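Local atomic coordinates of putative modification methylase (Thermus thermophilus, PDB entry 2ZIG), a protein that probably transfers a methyl group from S-adenosyl-L-methionine to DNA, with the N4 atom of cytosine as the likely target. Residues B[244-248]-B[272-276]; B[250-255]-B[276-281]. All coordinates share one frame; numbering follows the deposited sequence.

Contact 1: B[244-248]-B[272-276]; sequences AGTGT and LAKER
R276 reaches from its helix to the loop 244-248 and holds two threonine hydroxyls with one nitrogen. Its NH2 donates to OG1 of T248 at 2.9 Å, with an angle of 141° at the hydrogen. T248 OG1 is tilted 26° from the guanidinium plane. The same NH2 lies 3.0 Å from T246 OG1, but this second bond is weak because it is strongly bent. Both hydroxyls lie at the edge of the guanidinium group. A water adds a third link: it accepts from R276 NH1 at 2.8 Å and also bonds to T248 OG1.

The arginine gets this far because CG is anti to the backbone N (chi1 -173°) and the chain runs extended to NE. On the way its CD passes 3.5 Å from T246 O. With an alanine here, the two threonine hydroxyls would be left without their shared NH2 donor and would probably be freer to turn.

Behind the polar group the backbones come close. A273 CA makes a CH...O contact of 3.2 Å with T246 O, and T246 CG2 lies against L272 CB. G247 lies next to A273 CB, where a side chain would be tight, and its own backbone angles also call for glycine. Its N bonds to A244 O, which closes the turn just before the helix.

T246 and T248 both bind S-adenosyl-L-methionine, although none is bound to this chain. R276 is therefore probably a second-shell residue that helps position them. G245 N is hydrogen-bonded to E264, another residue of that site. The loop 244-248 follows strand 238-241, G247 is the N-cap of helix 248-255, and helix 267-280 packs alongside.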
loop_
_atom_site.group_PDB
_atom_site.type_symbol
_atom_site.label_atom_id
_atom_site.label_comp_id
_atom_site.label_asym_id
_atom_site.label_seq_id
_atom_site.Cartn_x
_atom_site.Cartn_y
_atom_site.Cartn_z
ATOM N N ALA B 244 14.661 -6.619 -16.259
ATOM C CA ALA B 244 14.816 -8.070 -16.194
ATOM C C ALA B 244 15.833 -8.724 -15.255
ATOM O O ALA B 244 15.611 -9.853 -14.812
ATOM C CB ALA B 244 15.015 -8.608 -17.605
ATOM N N GLY B 245 16.938 -8.052 -14.950
ATOM C CA GLY B 245 17.919 -8.666 -14.073
ATOM C C GLY B 245 18.286 -10.032 -14.629
ATOM O O GLY B 245 18.583 -10.148 -15.824
ATOM N N THR B 246 18.256 -11.070 -13.795
ATOM C CA THR B 246 18.596 -12.401 -14.277
ATOM C C THR B 246 17.469 -13.082 -15.048
ATOM O O THR B 246 17.547 -14.278 -15.346
ATOM C CB THR B 246 19.056 -13.323 -13.144
ATOM O OG1 THR B 246 18.114 -13.267 -12.069
ATOM C CG2 THR B 246 20.433 -12.904 -12.656
ATOM N N GLY B 247 16.421 -12.318 -15.356
ATOM C CA GLY B 247 15.319 -12.836 -16.154
ATOM C C GLY B 247 14.207 -13.671 -15.542
ATOM O O GLY B 247 13.552 -14.430 -16.258
ATOM N N THR B 248 13.970 -13.523 -14.244
ATOM C CA THR B 248 12.921 -14.279 -13.571
ATOM C C THR B 248 11.610 -14.212 -14.349
ATOM O O THR B 248 10.987 -15.242 -14.633
ATOM C CB THR B 248 12.667 -13.733 -12.154
ATOM O OG1 THR B 248 13.910 -13.651 -11.454
ATOM C CG2 THR B 248 11.724 -14.650 -11.383
ATOM N N LEU B 272 23.773 -13.597 -17.538
ATOM C CA LEU B 272 23.385 -14.539 -16.502
ATOM C C LEU B 272 21.962 -14.976 -16.832
ATOM O O LEU B 272 21.602 -16.145 -16.689
ATOM C CB LEU B 272 23.437 -13.870 -15.126
ATOM C CG LEU B 272 24.836 -13.511 -14.607
ATOM C CD1 LEU B 272 24.716 -12.826 -13.259
ATOM C CD2 LEU B 272 25.689 -14.773 -14.486
ATOM N N ALA B 273 21.167 -14.018 -17.290
ATOM C CA ALA B 273 19.785 -14.271 -17.663
ATOM C C ALA B 273 19.698 -15.341 -18.745
ATOM O O ALA B 273 18.920 -16.289 -18.630
ATOM C CB ALA B 273 19.142 -12.984 -18.156
ATOM N N LYS B 274 20.492 -15.179 -19.800
ATOM C CA LYS B 274 20.509 -16.136 -20.903
ATOM C C LYS B 274 20.863 -17.537 -20.434
ATOM O O LYS B 274 20.250 -18.508 -20.872
ATOM C CB LYS B 274 21.509 -15.711 -21.982
ATOM C CG LYS B 274 21.887 -16.849 -22.920
ATOM C CD LYS B 274 22.798 -16.402 -24.066
ATOM C CE LYS B 274 22.050 -15.531 -25.066
ATOM N NZ LYS B 274 22.778 -15.408 -26.363
ATOM N N GLU B 275 21.865 -17.637 -19.560
ATOM C CA GLU B 275 22.306 -18.929 -19.029
ATOM C C GLU B 275 21.248 -19.536 -18.105
ATOM O O GLU B 275 20.986 -20.738 -18.139
ATOM C CB GLU B 275 23.636 -18.760 -18.274
ATOM C CG GLU B 275 24.829 -18.367 -19.177
ATOM C CD GLU B 275 26.077 -17.948 -18.400
ATOM O OE1 GLU B 275 27.069 -17.550 -19.041
ATOM O OE2 GLU B 275 26.077 -18.007 -17.154
ATOM N N ARG B 276 20.638 -18.691 -17.282
ATOM C CA ARG B 276 19.613 -19.140 -16.353
ATOM C C ARG B 276 18.397 -19.609 -17.150
ATOM O O ARG B 276 17.848 -20.683 -16.897
ATOM C CB ARG B 276 19.216 -17.994 -15.410
ATOM C CG ARG B 276 18.271 -18.414 -14.303
ATOM C CD ARG B 276 17.724 -17.225 -13.511
ATOM N NE ARG B 276 16.628 -17.645 -12.641
ATOM C CZ ARG B 276 15.895 -16.825 -11.895
ATOM N NH1 ARG B 276 14.921 -17.316 -11.139
ATOM N NH2 ARG B 276 16.128 -15.519 -11.901
HETATM O O HOH W 1 14.022 -15.774 -8.998
#

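Contact 2: B[250-255]-B[276-281]; sequences LIAAAR and RFAREV
I251 packs against F277, E280 and V281, and its end reaches R276. Its CD1 sits over one face of the R276 guanidinium, 3.5 Å from NE, and the isoleucine lies roughly perpendicular to the arginine. That guanidinium is also hydrogen-bonded to T248. I251 and F277 run side by side but point opposite ways, with CG1 3.8 Å from CD1 of the ring. The other branch, CG2, is anti to the backbone N and meets E280 CB at 3.6 Å.

A254 CB approaches the F277 ring obliquely, 3.5 Å from CZ. V281 CG2 covers one face of that ring, over its centre, while L250 O lies at the ring edge. H22 of strand 22-26 also meets this ring.

R255 adds a polar link at the edge. Its chain bends at chi3 (62°), and NH2 donates to E280 O at 2.8 Å. The acceptor lies in the guanidinium plane, the donor in the carbonyl plane. R255 NE makes a salt bridge with E226 of helix 222-232.

The short axes of 250-255 and 276-280 run broadly the same way (crossing angle -31°), 9.8 Å apart. Strand 259-264 joins helices 248-255 and 267-280 as neighbours in a Rossmann-like methyltransferase fold.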
loop_
_atom_site.group_PDB
_atom_site.type_symbol
_atom_site.label_atom_id
_atom_site.label_comp_id
_atom_site.label_asym_id
_atom_site.label_seq_id
_atom_site.Cartn_x
_atom_site.Cartn_y
_atom_site.Cartn_z
ATOM N N LEU B 250 11.071 -13.323 -17.526
ATOM C CA LEU B 250 11.193 -13.891 -18.867
ATOM C C LEU B 250 11.040 -15.404 -18.746
ATOM O O LEU B 250 10.356 -16.036 -19.535
ATOM C CB LEU B 250 12.573 -13.559 -19.455
ATOM C CG LEU B 250 12.862 -12.198 -20.113
ATOM C CD1 LEU B 250 11.872 -11.141 -19.690
ATOM C CD2 LEU B 250 14.283 -11.785 -19.768
ATOM N N ILE B 251 11.687 -15.979 -17.741
ATOM C CA ILE B 251 11.630 -17.417 -17.500
ATOM C C ILE B 251 10.210 -17.876 -17.171
ATOM O O ILE B 251 9.731 -18.855 -17.733
ATOM C CB ILE B 251 12.584 -17.794 -16.357
ATOM C CG1 ILE B 251 14.024 -17.549 -16.813
ATOM C CG2 ILE B 251 12.378 -19.234 -15.934
ATOM C CD1 ILE B 251 15.056 -17.775 -15.723
ATOM N N ALA B 252 9.546 -17.159 -16.265
ATOM C CA ALA B 252 8.177 -17.481 -15.870
ATOM C C ALA B 252 7.276 -17.422 -17.096
ATOM O O ALA B 252 6.421 -18.273 -17.290
ATOM C CB ALA B 252 7.682 -16.497 -14.816
ATOM N N ALA B 253 7.475 -16.411 -17.927
ATOM C CA ALA B 253 6.671 -16.251 -19.136
ATOM C C ALA B 253 6.857 -17.423 -20.105
ATOM O O ALA B 253 5.890 -18.050 -20.538
ATOM C CB ALA B 253 7.039 -14.945 -19.823
ATOM N N ALA B 254 8.106 -17.727 -20.434
ATOM C CA ALA B 254 8.395 -18.812 -21.361
ATOM C C ALA B 254 7.953 -20.187 -20.861
ATOM O O ALA B 254 7.495 -21.018 -21.644
ATOM C CB ALA B 254 9.874 -18.829 -21.683
ATOM N N ARG B 255 8.086 -20.436 -19.564
ATOM C CA ARG B 255 7.686 -21.736 -19.024
ATOM C C ARG B 255 6.188 -21.951 -19.168
ATOM O O ARG B 255 5.724 -23.085 -19.156
ATOM C CB ARG B 255 8.078 -21.860 -17.553
ATOM C CG ARG B 255 9.570 -21.996 -17.306
ATOM C CD ARG B 255 9.871 -21.806 -15.830
ATOM N NE ARG B 255 9.241 -22.821 -14.996
ATOM C CZ ARG B 255 9.725 -24.046 -14.830
ATOM N NH1 ARG B 255 9.097 -24.923 -14.053
ATOM N NH2 ARG B 255 10.852 -24.392 -15.438
ATOM N N ARG B 276 20.638 -18.691 -17.282
ATOM C CA ARG B 276 19.613 -19.140 -16.353
ATOM C C ARG B 276 18.397 -19.609 -17.150
ATOM O O ARG B 276 17.848 -20.683 -16.897
ATOM C CB ARG B 276 19.216 -17.994 -15.410
ATOM C CG ARG B 276 18.271 -18.414 -14.303
ATOM C CD ARG B 276 17.724 -17.225 -13.511
ATOM N NE ARG B 276 16.628 -17.645 -12.641
ATOM C CZ ARG B 276 15.895 -16.825 -11.895
ATOM N NH1 ARG B 276 14.921 -17.316 -11.139
ATOM N NH2 ARG B 276 16.128 -15.519 -11.901
ATOM N N PHE B 277 17.995 -18.797 -18.121
ATOM C CA PHE B 277 16.848 -19.087 -18.969
ATOM C C PHE B 277 16.984 -20.466 -19.597
ATOM O O PHE B 277 16.069 -21.288 -19.518
ATOM C CB PHE B 277 16.751 -18.032 -20.069
ATOM C CG PHE B 277 15.506 -18.128 -20.913
ATOM C CD1 PHE B 277 14.399 -17.330 -20.636
ATOM C CD2 PHE B 277 15.463 -18.971 -22.019
ATOM C CE1 PHE B 277 13.270 -17.361 -21.452
ATOM C CE2 PHE B 277 14.340 -19.015 -22.845
ATOM C CZ PHE B 277 13.237 -18.205 -22.562
ATOM N N ALA B 278 18.132 -20.715 -20.220
ATOM C CA ALA B 278 18.389 -21.992 -20.874
ATOM C C ALA B 278 18.455 -23.123 -19.858
ATOM O O ALA B 278 18.412 -24.296 -20.214
ATOM C CB ALA B 278 19.698 -21.921 -21.673
ATOM N N ARG B 279 18.555 -22.760 -18.588
ATOM C CA ARG B 279 18.639 -23.737 -17.515
ATOM C C ARG B 279 17.232 -24.063 -17.011
ATOM O O ARG B 279 16.928 -25.207 -16.673
ATOM C CB ARG B 279 19.482 -23.142 -16.384
ATOM C CG ARG B 279 20.218 -24.127 -15.497
ATOM C CD ARG B 279 20.999 -23.361 -14.426
ATOM N NE ARG B 279 21.936 -22.407 -15.018
ATOM C CZ ARG B 279 22.188 -21.193 -14.535
ATOM N NH1 ARG B 279 23.059 -20.407 -15.152
ATOM N NH2 ARG B 279 21.567 -20.757 -13.446
ATOM N N GLU B 280 16.367 -23.052 -16.996
ATOM C CA GLU B 280 14.998 -23.205 -16.500
ATOM C C GLU B 280 13.931 -23.368 -17.586
ATOM O O GLU B 280 12.797 -23.723 -17.283
ATOM C CB GLU B 280 14.626 -21.989 -15.643
ATOM C CG GLU B 280 15.753 -21.458 -14.770
ATOM C CD GLU B 280 15.914 -22.210 -13.469
ATOM O OE1 GLU B 280 15.957 -23.459 -13.493
ATOM O OE2 GLU B 280 16.008 -21.548 -12.416
ATOM N N VAL B 281 14.271 -23.102 -18.842
ATOM C CA VAL B 281 13.281 -23.209 -19.906
ATOM C C VAL B 281 13.615 -24.274 -20.929
ATOM O O VAL B 281 14.246 -23.992 -21.947
ATOM C CB VAL B 281 13.110 -21.880 -20.658
ATOM C CG1 VAL B 281 11.960 -21.997 -21.644
ATOM C CG2 VAL B 281 12.873 -20.748 -19.680
#

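In the fold
Both contacts hold helix 267-280 against the same part of the chain, contact 1 at the loop before helix 248-255 and contact 2 at that helix itself. R276 belongs to both: its guanidinium edge serves contact 1, and a face serves contact 2. The two touch directly where A244 meets L250. Each is partly buried. Contact 1 is mainly polar and lies at the cofactor site. Contact 2 is mostly apolar, with buried I251, F277 and V281 at its centre and the exposed R255 at its margin. The chemistry thus passes from hydroxyls and a water near the site to hydrocarbon between the helices.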